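Local structure of indole-3-pyruvate decarboxylase (Azospirillum brasilense, 2NXW) at residues I275-D280 with A550-G555; L394-D399 with M408-A413; S224-V229 with P252-F257. The protein catalyses the decarboxylation of indole-3-pyruvate to indole-3-acetaldehyde with thiamine diphosphate and a metal cation as cofactors, a step in auxin biosynthesis. One frame throughout, in Å; residues are numbered along the deposited sequence.

Contact 1 of 3, residues I275-D280 with A550-G555; sequences IGVAGD and ARFVQG
The ring of Phe552 meets the loop 275-280 with its edge: CB of Ala278 lies close to the ring plane, 3.7 Å from CD1 of Phe552. Val277 comes to the same ring corner obliquely through CG1. Elsewhere the ring is packed by aromatic neighbours, Phe405 in an edge-to-face pair and Phe485 from helix 480-485. The second flat group, the guanidinium of Arg551, also uses an edge. NE of Arg551 gives a hydrogen bond of 3.0 Å to the carbonyl O of Ala278, and NH2 of Arg551 adds a weak one of 3.1 Å to the same O. Two donors thus grip a single oxygen, though neither bond is straight, the NE one having an angle of 135° at the hydrogen. NE also stands above the carbonyl plane of Ala278 instead of on a lone pair. The side chain reaches this position by bending at chi3 (-61°), which brings the guanidinium across to the loop.

Between loop and helix, Val277 makes the closest apolar approach. Its CG2, anti to the backbone N, rests 3.3 Å from CA of Gly555, where the helix has no side chain in the way, so branch and helix backbone come into direct contact. The loop itself is held by Gly279 N bonding to Gly276 O at 3.0 Å, with Val277 and Ala278 in the two central positions of a type I turn. Just beyond, Asp280 N-caps helix 281-288, its OD2 accepting from Ile283 N. Here, then, a beta turn leading into a capped helix of the central domain docks on the C-terminal helix 547-558, which probably borders the active site, as in related thiamine diphosphate-dependent decarboxylases.

Contact 2 of 3, residues L394-D399 with M408-A413; sequences LLIAAD and MDMIDA
Ile396 of the strand meets the loop 408-413 with the end of its side chain, and its longer branch does the touching. CB carries CG1 anti to the carbonyl carbon (chi1 -63°), which sends that branch to the loop. CG1 of Ile396 passes 3.9 Å from CB of Asp412. At the tip, CD1 of Ile396 sits 3.7 Å from CB of Asp412 and equally far from CB of Met410, with SD of Met410 a little further along at 3.9 Å. Both loop side chains run at about a right angle to the isoleucine, so its methyl end meets their bases crosswise. Asp412 turns its carboxylate to other partners: OD1 accepts from Gly414 N in an Asx turn, and OD2 forms a salt bridge with Arg260.

One backbone bond ties the segments together, from Ala413 N to Leu394 O at 3.1 Å. The donor approaches from well above the carbonyl plane. The same oxygen accepts a second hydrogen bond, from water 1, which donates to Leu394 O at 2.9 Å and to Ile411 O at 2.7 Å, and so bridges the two segments. Beside them, CB of Leu395 lies 3.5 Å from O of Ala413.

The loop follows helix 402-407 and leads into strand 415-416, which pairs in parallel with 395-398 through Ile396; strand 443-448 flanks 395-398 on its other side. Helix 376-388 backs the loop, with Ile379 against Met410, Val387 against Ile411, and Asn384 bonded to the backbone of Asp409 and Ile411.

Contact 3 of 3, residues S224-V229 with P252-F257; sequences SPVLMV and PVVTTF
Strands 225-229 and 253-255 run parallel, their directions 32° apart, as neighbours in a beta-alpha-beta crossover through helix 239-249 in the Rossmann-like central domain. Leu227 pairs with Val253, Met228 with Val254 and Val229 with Thr255. The bonds start with Leu227 N to Pro252 O at 2.8 Å, nearly straight at 175°. Val254 N then reaches Leu227 O at 3.0 Å, Val229 N reaches Val254 O at 2.8 Å, and Thr256 N closes the series on Val229 O at 3.2 Å. CA-H...O contacts from Val253, Met228 and Thr255 fill in between.

Leu227, Val229 and Val253 face helix 239-249, where CG2 of Val229 meets CG1 of Val253 at 4.2 Å. Thr255 lies on this face too, its OG1 hydrogen-bonded to Thr273 OG1. The opposite face carries Val226, Met228 and Val254 beneath helix 281-288. There Val226 CG1 approaches Val254 CG2, while Met228 runs alongside Val254. A bend at chi3 (81°) turns the methionine's end across to the second strand, setting CE of Met228 3.8 Å from CG1 of Val254 and 3.9 Å from CG2 of Thr256.

Overall arrangement
All three contacts come together through a few apolar side chains where the central domain faces the C-terminal cofactor-binding domain, although their centres lie about 18 to 21 Å apart. Met408 of contact 2 is the common piece: its CE packs 3.7 Å from CG2 of Ile275 in contact 1, and its SD lies 3.4 Å from CE1 of Phe257 in contact 3. Ile275 CG2 also meets Phe257 CB at 4.3 Å. Along the chain contact 3 closes first, and contact 2 is nested within the long loop closed by contact 1. Thiamine diphosphate lies about 9 Å from the Phe552 side chain and about 12 Å from that of Met410.

Contact 1 of 3, residues I275-D280 with A550-G555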
ATOM      1  N   ILE A 275      -7.441 -27.923 -18.089  1.00 19.08           N
ATOM      2  CA  ILE A 275      -8.026 -27.322 -16.893  1.00 21.20           C
ATOM      3  C   ILE A 275      -7.223 -27.683 -15.658  1.00 23.33           C
ATOM      4  O   ILE A 275      -7.734 -27.609 -14.539  1.00 25.12           O
ATOM      5  CB  ILE A 275      -9.488 -27.765 -16.652  1.00 20.65           C
ATOM      6  CG1 ILE A 275      -9.559 -29.276 -16.420  1.00 20.26           C
ATOM      7  CG2 ILE A 275     -10.356 -27.354 -17.829  1.00 20.66           C
ATOM      8  CD1 ILE A 275     -10.948 -29.768 -15.969  1.00 22.87           C
ATOM      9  N   GLY A 276      -5.968 -28.073 -15.858  1.00 23.14           N
ATOM     10  CA  GLY A 276      -5.137 -28.443 -14.726  1.00 25.08           C
ATOM     11  C   GLY A 276      -5.235 -29.918 -14.374  1.00 25.74           C
ATOM     12  O   GLY A 276      -5.673 -30.736 -15.183  1.00 26.44           O
ATOM     13  N   VAL A 277      -4.849 -30.255 -13.148  1.00 25.99           N
ATOM     14  CA  VAL A 277      -4.858 -31.643 -12.699  1.00 27.85           C
ATOM     15  C   VAL A 277      -6.202 -32.361 -12.821  1.00 27.36           C
ATOM     16  O   VAL A 277      -6.242 -33.586 -12.916  1.00 29.85           O
ATOM     17  CB  VAL A 277      -4.352 -31.753 -11.235  1.00 27.86           C
ATOM     18  CG1 VAL A 277      -5.385 -31.201 -10.273  1.00 28.73           C
ATOM     19  CG2 VAL A 277      -4.018 -33.197 -10.913  1.00 29.65           C
ATOM     20  N   ALA A 278      -7.295 -31.607 -12.840  1.00 27.08           N
ATOM     21  CA  ALA A 278      -8.627 -32.204 -12.947  1.00 26.56           C
ATOM     22  C   ALA A 278      -8.962 -32.721 -14.351  1.00 26.96           C
ATOM     23  O   ALA A 278      -9.903 -33.499 -14.523  1.00 26.68           O
ATOM     24  CB  ALA A 278      -9.680 -31.187 -12.510  1.00 26.86           C
ATOM     25  N   GLY A 279      -8.190 -32.300 -15.348  1.00 26.36           N
ATOM     26  CA  GLY A 279      -8.467 -32.718 -16.716  1.00 26.62           C
ATOM     27  C   GLY A 279      -7.781 -33.975 -17.219  1.00 27.62           C
ATOM     28  O   GLY A 279      -7.212 -34.741 -16.441  1.00 28.80           O
ATOM     29  N   ASP A 280      -7.845 -34.188 -18.531  1.00 26.57           N
ATOM     30  CA  ASP A 280      -7.228 -35.356 -19.147  1.00 28.11           C
ATOM     31  C   ASP A 280      -5.721 -35.308 -18.943  1.00 28.16           C
ATOM     32  O   ASP A 280      -5.075 -34.295 -19.226  1.00 28.43           O
ATOM     33  CB  ASP A 280      -7.538 -35.408 -20.646  1.00 30.62           C
ATOM     34  CG  ASP A 280      -6.786 -36.524 -21.354  1.00 32.36           C
ATOM     35  OD1 ASP A 280      -7.032 -37.709 -21.040  1.00 35.74           O
ATOM     36  OD2 ASP A 280      -5.943 -36.220 -22.223  1.00 35.04           O
ATOM     37  N   ALA A 550     -13.507 -35.590  -8.439  1.00 15.02           N
ATOM     38  CA  ALA A 550     -12.735 -36.639  -7.775  1.00 15.62           C
ATOM     39  C   ALA A 550     -11.278 -36.597  -8.251  1.00 16.73           C
ATOM     40  O   ALA A 550     -10.354 -36.756  -7.448  1.00 18.40           O
ATOM     41  CB  ALA A 550     -13.344 -37.996  -8.045  1.00 14.83           C
ATOM     42  N   ARG A 551     -11.060 -36.363  -9.543  1.00 16.25           N
ATOM     43  CA  ARG A 551      -9.688 -36.295 -10.050  1.00 16.70           C
ATOM     44  C   ARG A 551      -8.974 -35.061  -9.503  1.00 17.95           C
ATOM     45  O   ARG A 551      -7.772 -35.095  -9.222  1.00 18.20           O
ATOM     46  CB  ARG A 551      -9.669 -36.255 -11.581  1.00 18.36           C
ATOM     47  CG  ARG A 551     -10.074 -37.558 -12.244  1.00 19.75           C
ATOM     48  CD  ARG A 551      -9.616 -37.599 -13.699  1.00 20.75           C
ATOM     49  NE  ARG A 551     -10.203 -36.530 -14.506  1.00 19.71           N
ATOM     50  CZ  ARG A 551     -11.436 -36.542 -15.007  1.00 20.98           C
ATOM     51  NH1 ARG A 551     -12.247 -37.574 -14.801  1.00 22.32           N
ATOM     52  NH2 ARG A 551     -11.861 -35.508 -15.721  1.00 23.14           N
ATOM     53  N   PHE A 552      -9.719 -33.971  -9.358  1.00 16.95           N
ATOM     54  CA  PHE A 552      -9.193 -32.712  -8.834  1.00 19.36           C
ATOM     55  C   PHE A 552      -8.685 -32.934  -7.412  1.00 20.95           C
ATOM     56  O   PHE A 552      -7.556 -32.573  -7.079  1.00 22.51           O
ATOM     57  CB  PHE A 552     -10.311 -31.665  -8.839  1.00 20.84           C
ATOM     58  CG  PHE A 552      -9.878 -30.284  -8.424  1.00 25.08           C
ATOM     59  CD1 PHE A 552      -9.182 -29.459  -9.303  1.00 26.36           C
ATOM     60  CD2 PHE A 552     -10.224 -29.786  -7.173  1.00 25.76           C
ATOM     61  CE1 PHE A 552      -8.842 -28.150  -8.945  1.00 28.23           C
ATOM     62  CE2 PHE A 552      -9.889 -28.479  -6.804  1.00 27.69           C
ATOM     63  CZ  PHE A 552      -9.200 -27.661  -7.692  1.00 27.87           C
ATOM     64  N   VAL A 553      -9.521 -33.545  -6.580  1.00 20.20           N
ATOM     65  CA  VAL A 553      -9.162 -33.819  -5.193  1.00 21.79           C
ATOM     66  C   VAL A 553      -7.957 -34.763  -5.077  1.00 23.07           C
ATOM     67  O   VAL A 553      -7.047 -34.522  -4.279  1.00 23.03           O
ATOM     68  CB  VAL A 553     -10.368 -34.422  -4.430  1.00 22.53           C
ATOM     69  CG1 VAL A 553      -9.978 -34.747  -2.990  1.00 24.31           C
ATOM     70  CG2 VAL A 553     -11.535 -33.432  -4.440  1.00 23.42           C
ATOM     71  N   GLN A 554      -7.950 -35.834  -5.867  1.00 21.88           N
ATOM     72  CA  GLN A 554      -6.841 -36.793  -5.839  1.00 23.63           C
ATOM     73  C   GLN A 554      -5.560 -36.140  -6.354  1.00 25.38           C
ATOM     74  O   GLN A 554      -4.469 -36.391  -5.833  1.00 24.81           O
ATOM     75  CB  GLN A 554      -7.194 -38.018  -6.693  1.00 24.91           C
ATOM     76  CG  GLN A 554      -6.086 -39.066  -6.872  1.00 27.04           C
ATOM     77  CD  GLN A 554      -5.743 -39.830  -5.599  1.00 28.58           C
ATOM     78  OE1 GLN A 554      -6.581 -39.997  -4.712  1.00 29.85           O
ATOM     79  NE2 GLN A 554      -4.508 -40.319  -5.520  1.00 29.65           N
ATOM     80  N   GLY A 555      -5.695 -35.293  -7.372  1.00 25.83           N
ATOM     81  CA  GLY A 555      -4.540 -34.622  -7.938  1.00 29.86           C
ATOM     82  C   GLY A 555      -3.871 -33.698  -6.942  1.00 32.61           C
ATOM     83  O   GLY A 555      -2.649 -33.520  -6.964  1.00 31.81           O
TER

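Contact 2 of 3, residues L394-D399 with M408-A413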
ATOM      1  N   LEU A 394     -28.382 -27.455 -25.119  1.00 14.28           N
ATOM      2  CA  LEU A 394     -28.627 -26.109 -24.615  1.00 13.17           C
ATOM      3  C   LEU A 394     -27.318 -25.545 -24.095  1.00 13.52           C
ATOM      4  O   LEU A 394     -26.398 -26.297 -23.748  1.00 13.89           O
ATOM      5  CB  LEU A 394     -29.619 -26.124 -23.443  1.00 13.16           C
ATOM      6  CG  LEU A 394     -31.034 -26.677 -23.646  1.00 12.63           C
ATOM      7  CD1 LEU A 394     -31.894 -26.333 -22.434  1.00 13.56           C
ATOM      8  CD2 LEU A 394     -31.639 -26.069 -24.916  1.00 13.31           C
ATOM      9  N   LEU A 395     -27.218 -24.222 -24.058  1.00 13.04           N
ATOM     10  CA  LEU A 395     -26.038 -23.601 -23.464  1.00 12.97           C
ATOM     11  C   LEU A 395     -26.243 -23.812 -21.958  1.00 12.85           C
ATOM     12  O   LEU A 395     -27.366 -23.726 -21.458  1.00 12.24           O
ATOM     13  CB  LEU A 395     -25.974 -22.101 -23.788  1.00 13.26           C
ATOM     14  CG  LEU A 395     -24.838 -21.350 -23.071  1.00 13.14           C
ATOM     15  CD1 LEU A 395     -24.224 -20.322 -24.029  1.00 14.34           C
ATOM     16  CD2 LEU A 395     -25.358 -20.685 -21.795  1.00 14.68           C
ATOM     17  N   ILE A 396     -25.156 -24.085 -21.241  1.00 12.17           N
ATOM     18  CA  ILE A 396     -25.240 -24.324 -19.813  1.00 12.60           C
ATOM     19  C   ILE A 396     -24.606 -23.196 -19.021  1.00 11.88           C
ATOM     20  O   ILE A 396     -23.512 -22.730 -19.356  1.00 13.30           O
ATOM     21  CB  ILE A 396     -24.506 -25.637 -19.440  1.00 13.22           C
ATOM     22  CG1 ILE A 396     -25.204 -26.813 -20.120  1.00 13.70           C
ATOM     23  CG2 ILE A 396     -24.475 -25.833 -17.915  1.00 12.77           C
ATOM     24  CD1 ILE A 396     -24.472 -28.160 -19.958  1.00 15.43           C
ATOM     25  N   ALA A 397     -25.317 -22.742 -17.993  1.00 11.88           N
ATOM     26  CA  ALA A 397     -24.790 -21.735 -17.079  1.00 11.45           C
ATOM     27  C   ALA A 397     -24.561 -22.526 -15.791  1.00 12.24           C
ATOM     28  O   ALA A 397     -25.461 -23.209 -15.298  1.00 13.00           O
ATOM     29  CB  ALA A 397     -25.801 -20.626 -16.843  1.00 13.49           C
ATOM     30  N   ALA A 398     -23.356 -22.463 -15.254  1.00 11.09           N
ATOM     31  CA  ALA A 398     -23.067 -23.205 -14.042  1.00 11.38           C
ATOM     32  C   ALA A 398     -22.534 -22.301 -12.950  1.00 10.98           C
ATOM     33  O   ALA A 398     -21.860 -21.309 -13.216  1.00 12.32           O
ATOM     34  CB  ALA A 398     -22.039 -24.299 -14.341  1.00 11.99           C
ATOM     35  N   ASP A 399     -22.868 -22.641 -11.708  1.00 11.20           N
ATOM     36  CA  ASP A 399     -22.358 -21.908 -10.561  1.00 10.95           C
ATOM     37  C   ASP A 399     -21.041 -22.595 -10.190  1.00 12.04           C
ATOM     38  O   ASP A 399     -20.585 -23.497 -10.901  1.00 13.44           O
ATOM     39  CB  ASP A 399     -23.339 -21.994  -9.388  1.00 11.38           C
ATOM     40  CG  ASP A 399     -23.311 -20.746  -8.519  1.00 11.97           C
ATOM     41  OD1 ASP A 399     -22.263 -20.497  -7.884  1.00 11.99           O
ATOM     42  OD2 ASP A 399     -24.326 -20.020  -8.471  1.00 12.33           O
ATOM     43  N   MET A 408     -18.574 -30.128 -16.881  1.00 15.44           N
ATOM     44  CA  MET A 408     -17.454 -30.367 -17.789  1.00 17.15           C
ATOM     45  C   MET A 408     -17.703 -31.637 -18.602  1.00 16.39           C
ATOM     46  O   MET A 408     -17.144 -31.798 -19.692  1.00 18.24           O
ATOM     47  CB  MET A 408     -16.140 -30.515 -17.010  1.00 19.54           C
ATOM     48  CG  MET A 408     -15.655 -29.249 -16.310  1.00 24.21           C
ATOM     49  SD  MET A 408     -15.280 -27.916 -17.480  1.00 28.24           S
ATOM     50  CE  MET A 408     -13.832 -28.560 -18.282  1.00 28.51           C
ATOM     51  N   ASP A 409     -18.538 -32.535 -18.077  1.00 15.89           N
ATOM     52  CA  ASP A 409     -18.848 -33.781 -18.768  1.00 15.52           C
ATOM     53  C   ASP A 409     -20.228 -33.804 -19.415  1.00 15.76           C
ATOM     54  O   ASP A 409     -20.767 -34.868 -19.729  1.00 16.11           O
ATOM     55  CB  ASP A 409     -18.687 -34.974 -17.815  1.00 16.74           C
ATOM     56  CG  ASP A 409     -17.232 -35.295 -17.538  1.00 19.05           C
ATOM     57  OD1 ASP A 409     -16.396 -35.045 -18.429  1.00 20.17           O
ATOM     58  OD2 ASP A 409     -16.928 -35.802 -16.439  1.00 17.48           O
ATOM     59  N   MET A 410     -20.798 -32.617 -19.619  1.00 14.90           N
ATOM     60  CA  MET A 410     -22.102 -32.505 -20.268  1.00 14.90           C
ATOM     61  C   MET A 410     -21.953 -31.938 -21.671  1.00 15.07           C
ATOM     62  O   MET A 410     -21.161 -31.028 -21.896  1.00 17.20           O
ATOM     63  CB  MET A 410     -23.018 -31.580 -19.470  1.00 14.47           C
ATOM     64  CG  MET A 410     -23.598 -32.219 -18.236  1.00 14.71           C
ATOM     65  SD  MET A 410     -24.625 -31.025 -17.353  1.00 18.58           S
ATOM     66  CE  MET A 410     -25.087 -31.999 -15.935  1.00 17.55           C
ATOM     67  N   ILE A 411     -22.712 -32.488 -22.616  1.00 16.01           N
ATOM     68  CA  ILE A 411     -22.686 -31.987 -23.986  1.00 16.01           C
ATOM     69  C   ILE A 411     -23.472 -30.672 -23.969  1.00 15.71           C
ATOM     70  O   ILE A 411     -24.620 -30.644 -23.540  1.00 18.14           O
ATOM     71  CB  ILE A 411     -23.369 -32.981 -24.938  1.00 16.47           C
ATOM     72  CG1 ILE A 411     -22.629 -34.322 -24.886  1.00 16.51           C
ATOM     73  CG2 ILE A 411     -23.378 -32.417 -26.355  1.00 17.63           C
ATOM     74  CD1 ILE A 411     -23.363 -35.458 -25.578  1.00 17.93           C
ATOM     75  N   ASP A 412     -22.854 -29.593 -24.434  1.00 17.17           N
ATOM     76  CA  ASP A 412     -23.522 -28.296 -24.415  1.00 16.80           C
ATOM     77  C   ASP A 412     -23.372 -27.504 -25.703  1.00 17.50           C
ATOM     78  O   ASP A 412     -22.699 -27.930 -26.638  1.00 19.66           O
ATOM     79  CB  ASP A 412     -22.968 -27.451 -23.262  1.00 18.99           C
ATOM     80  CG  ASP A 412     -21.488 -27.159 -23.418  1.00 20.02           C
ATOM     81  OD1 ASP A 412     -21.065 -26.667 -24.494  1.00 20.39           O
ATOM     82  OD2 ASP A 412     -20.736 -27.421 -22.461  1.00 24.79           O
ATOM     83  N   ALA A 413     -24.028 -26.349 -25.723  1.00 16.23           N
ATOM     84  CA  ALA A 413     -23.986 -25.397 -26.827  1.00 16.16           C
ATOM     85  C   ALA A 413     -23.343 -24.169 -26.194  1.00 16.41           C
ATOM     86  O   ALA A 413     -23.782 -23.030 -26.391  1.00 19.56           O
ATOM     87  CB  ALA A 413     -25.405 -25.072 -27.311  1.00 16.30           C
TER
HETATM   88  O   HOH W   1     -26.811 -29.127 -23.108  1.00 17.63           O

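Contact 3 of 3, residues S224-V229 with P252-F257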
ATOM      1  N   SER A 224       8.270 -29.535 -28.950  1.00 23.08           N
ATOM      2  CA  SER A 224       6.871 -29.853 -28.682  1.00 21.66           C
ATOM      3  C   SER A 224       6.031 -28.589 -28.504  1.00 20.73           C
ATOM      4  O   SER A 224       5.543 -28.286 -27.412  1.00 21.02           O
ATOM      5  CB  SER A 224       6.759 -30.724 -27.427  1.00 22.85           C
ATOM      6  OG  SER A 224       5.431 -31.206 -27.263  1.00 25.60           O
ATOM      7  N   PRO A 225       5.864 -27.821 -29.585  1.00 19.05           N
ATOM      8  CA  PRO A 225       5.073 -26.594 -29.518  1.00 18.02           C
ATOM      9  C   PRO A 225       3.592 -26.903 -29.342  1.00 16.54           C
ATOM     10  O   PRO A 225       3.109 -27.956 -29.759  1.00 17.69           O
ATOM     11  CB  PRO A 225       5.366 -25.924 -30.855  1.00 18.16           C
ATOM     12  CG  PRO A 225       5.543 -27.099 -31.777  1.00 18.02           C
ATOM     13  CD  PRO A 225       6.394 -28.037 -30.945  1.00 19.11           C
ATOM     14  N   VAL A 226       2.883 -25.977 -28.709  1.00 16.14           N
ATOM     15  CA  VAL A 226       1.456 -26.127 -28.487  1.00 16.88           C
ATOM     16  C   VAL A 226       0.773 -24.779 -28.653  1.00 15.84           C
ATOM     17  O   VAL A 226       1.244 -23.775 -28.117  1.00 16.83           O
ATOM     18  CB  VAL A 226       1.154 -26.632 -27.055  1.00 17.03           C
ATOM     19  CG1 VAL A 226      -0.355 -26.599 -26.801  1.00 17.95           C
ATOM     20  CG2 VAL A 226       1.711 -28.030 -26.864  1.00 18.06           C
ATOM     21  N   LEU A 227      -0.326 -24.758 -29.403  1.00 14.79           N
ATOM     22  CA  LEU A 227      -1.095 -23.527 -29.573  1.00 15.47           C
ATOM     23  C   LEU A 227      -2.324 -23.641 -28.669  1.00 15.45           C
ATOM     24  O   LEU A 227      -3.115 -24.573 -28.814  1.00 14.54           O
ATOM     25  CB  LEU A 227      -1.562 -23.336 -31.027  1.00 15.97           C
ATOM     26  CG  LEU A 227      -2.562 -22.183 -31.209  1.00 16.12           C
ATOM     27  CD1 LEU A 227      -1.843 -20.863 -30.954  1.00 17.30           C
ATOM     28  CD2 LEU A 227      -3.148 -22.183 -32.608  1.00 16.74           C
ATOM     29  N   MET A 228      -2.459 -22.714 -27.722  1.00 14.62           N
ATOM     30  CA  MET A 228      -3.616 -22.692 -26.824  1.00 14.96           C
ATOM     31  C   MET A 228      -4.557 -21.566 -27.248  1.00 14.86           C
ATOM     32  O   MET A 228      -4.147 -20.408 -27.365  1.00 15.20           O
ATOM     33  CB  MET A 228      -3.182 -22.474 -25.373  1.00 18.25           C
ATOM     34  CG  MET A 228      -2.348 -23.600 -24.809  1.00 21.27           C
ATOM     35  SD  MET A 228      -2.483 -23.689 -23.002  1.00 25.33           S
ATOM     36  CE  MET A 228      -4.031 -24.564 -22.851  1.00 23.97           C
ATOM     37  N   VAL A 229      -5.815 -21.917 -27.503  1.00 14.44           N
ATOM     38  CA  VAL A 229      -6.820 -20.945 -27.916  1.00 15.23           C
ATOM     39  C   VAL A 229      -7.584 -20.577 -26.649  1.00 14.62           C
ATOM     40  O   VAL A 229      -8.190 -21.430 -25.991  1.00 15.25           O
ATOM     41  CB  VAL A 229      -7.725 -21.551 -29.003  1.00 15.51           C
ATOM     42  CG1 VAL A 229      -8.831 -20.582 -29.375  1.00 17.32           C
ATOM     43  CG2 VAL A 229      -6.867 -21.873 -30.228  1.00 17.46           C
ATOM     44  N   PRO A 252       0.060 -28.789 -32.421  1.00 16.23           N
ATOM     45  CA  PRO A 252      -1.087 -29.278 -31.644  1.00 16.51           C
ATOM     46  C   PRO A 252      -1.892 -28.128 -31.055  1.00 15.77           C
ATOM     47  O   PRO A 252      -1.325 -27.134 -30.592  1.00 16.81           O
ATOM     48  CB  PRO A 252      -0.428 -30.130 -30.565  1.00 17.85           C
ATOM     49  CG  PRO A 252       0.752 -30.707 -31.289  1.00 17.18           C
ATOM     50  CD  PRO A 252       1.292 -29.505 -32.040  1.00 16.78           C
ATOM     51  N   VAL A 253      -3.213 -28.279 -31.075  1.00 15.11           N
ATOM     52  CA  VAL A 253      -4.128 -27.261 -30.576  1.00 15.61           C
ATOM     53  C   VAL A 253      -4.852 -27.725 -29.319  1.00 15.21           C
ATOM     54  O   VAL A 253      -5.306 -28.868 -29.243  1.00 16.49           O
ATOM     55  CB  VAL A 253      -5.185 -26.935 -31.644  1.00 15.19           C
ATOM     56  CG1 VAL A 253      -6.132 -25.857 -31.143  1.00 15.53           C
ATOM     57  CG2 VAL A 253      -4.496 -26.483 -32.927  1.00 16.65           C
ATOM     58  N   VAL A 254      -4.966 -26.824 -28.350  1.00 14.94           N
ATOM     59  CA  VAL A 254      -5.658 -27.095 -27.088  1.00 14.89           C
ATOM     60  C   VAL A 254      -6.403 -25.819 -26.687  1.00 15.65           C
ATOM     61  O   VAL A 254      -6.022 -24.723 -27.087  1.00 16.07           O
ATOM     62  CB  VAL A 254      -4.639 -27.456 -25.968  1.00 15.19           C
ATOM     63  CG1 VAL A 254      -5.342 -27.638 -24.627  1.00 19.01           C
ATOM     64  CG2 VAL A 254      -3.889 -28.721 -26.343  1.00 17.17           C
ATOM     65  N   THR A 255      -7.487 -25.938 -25.930  1.00 15.08           N
ATOM     66  CA  THR A 255      -8.179 -24.729 -25.486  1.00 15.36           C
ATOM     67  C   THR A 255      -8.091 -24.620 -23.980  1.00 15.22           C
ATOM     68  O   THR A 255      -7.845 -25.614 -23.299  1.00 15.51           O
ATOM     69  CB  THR A 255      -9.693 -24.722 -25.844  1.00 17.02           C
ATOM     70  OG1 THR A 255     -10.312 -25.907 -25.327  1.00 23.72           O
ATOM     71  CG2 THR A 255      -9.897 -24.656 -27.340  1.00 19.22           C
ATOM     72  N   THR A 256      -8.239 -23.406 -23.466  1.00 14.11           N
ATOM     73  CA  THR A 256      -8.286 -23.204 -22.023  1.00 14.86           C
ATOM     74  C   THR A 256      -9.769 -23.351 -21.680  1.00 16.19           C
ATOM     75  O   THR A 256     -10.605 -23.480 -22.576  1.00 16.19           O
ATOM     76  CB  THR A 256      -7.863 -21.792 -21.613  1.00 14.46           C
ATOM     77  OG1 THR A 256      -8.670 -20.837 -22.313  1.00 15.36           O
ATOM     78  CG2 THR A 256      -6.384 -21.578 -21.901  1.00 15.30           C
ATOM     79  N   PHE A 257     -10.107 -23.319 -20.396  1.00 16.31           N
ATOM     80  CA  PHE A 257     -11.509 -23.443 -20.005  1.00 16.76           C
ATOM     81  C   PHE A 257     -12.384 -22.381 -20.671  1.00 16.27           C
ATOM     82  O   PHE A 257     -13.473 -22.682 -21.168  1.00 17.04           O
ATOM     83  CB  PHE A 257     -11.658 -23.324 -18.486  1.00 17.33           C
ATOM     84  CG  PHE A 257     -13.081 -23.328 -18.029  1.00 18.53           C
ATOM     85  CD1 PHE A 257     -13.825 -24.503 -18.038  1.00 20.40           C
ATOM     86  CD2 PHE A 257     -13.703 -22.144 -17.649  1.00 20.00           C
ATOM     87  CE1 PHE A 257     -15.172 -24.494 -17.676  1.00 21.68           C
ATOM     88  CE2 PHE A 257     -15.049 -22.125 -17.290  1.00 21.91           C
ATOM     89  CZ  PHE A 257     -15.781 -23.305 -17.304  1.00 21.13           C
TER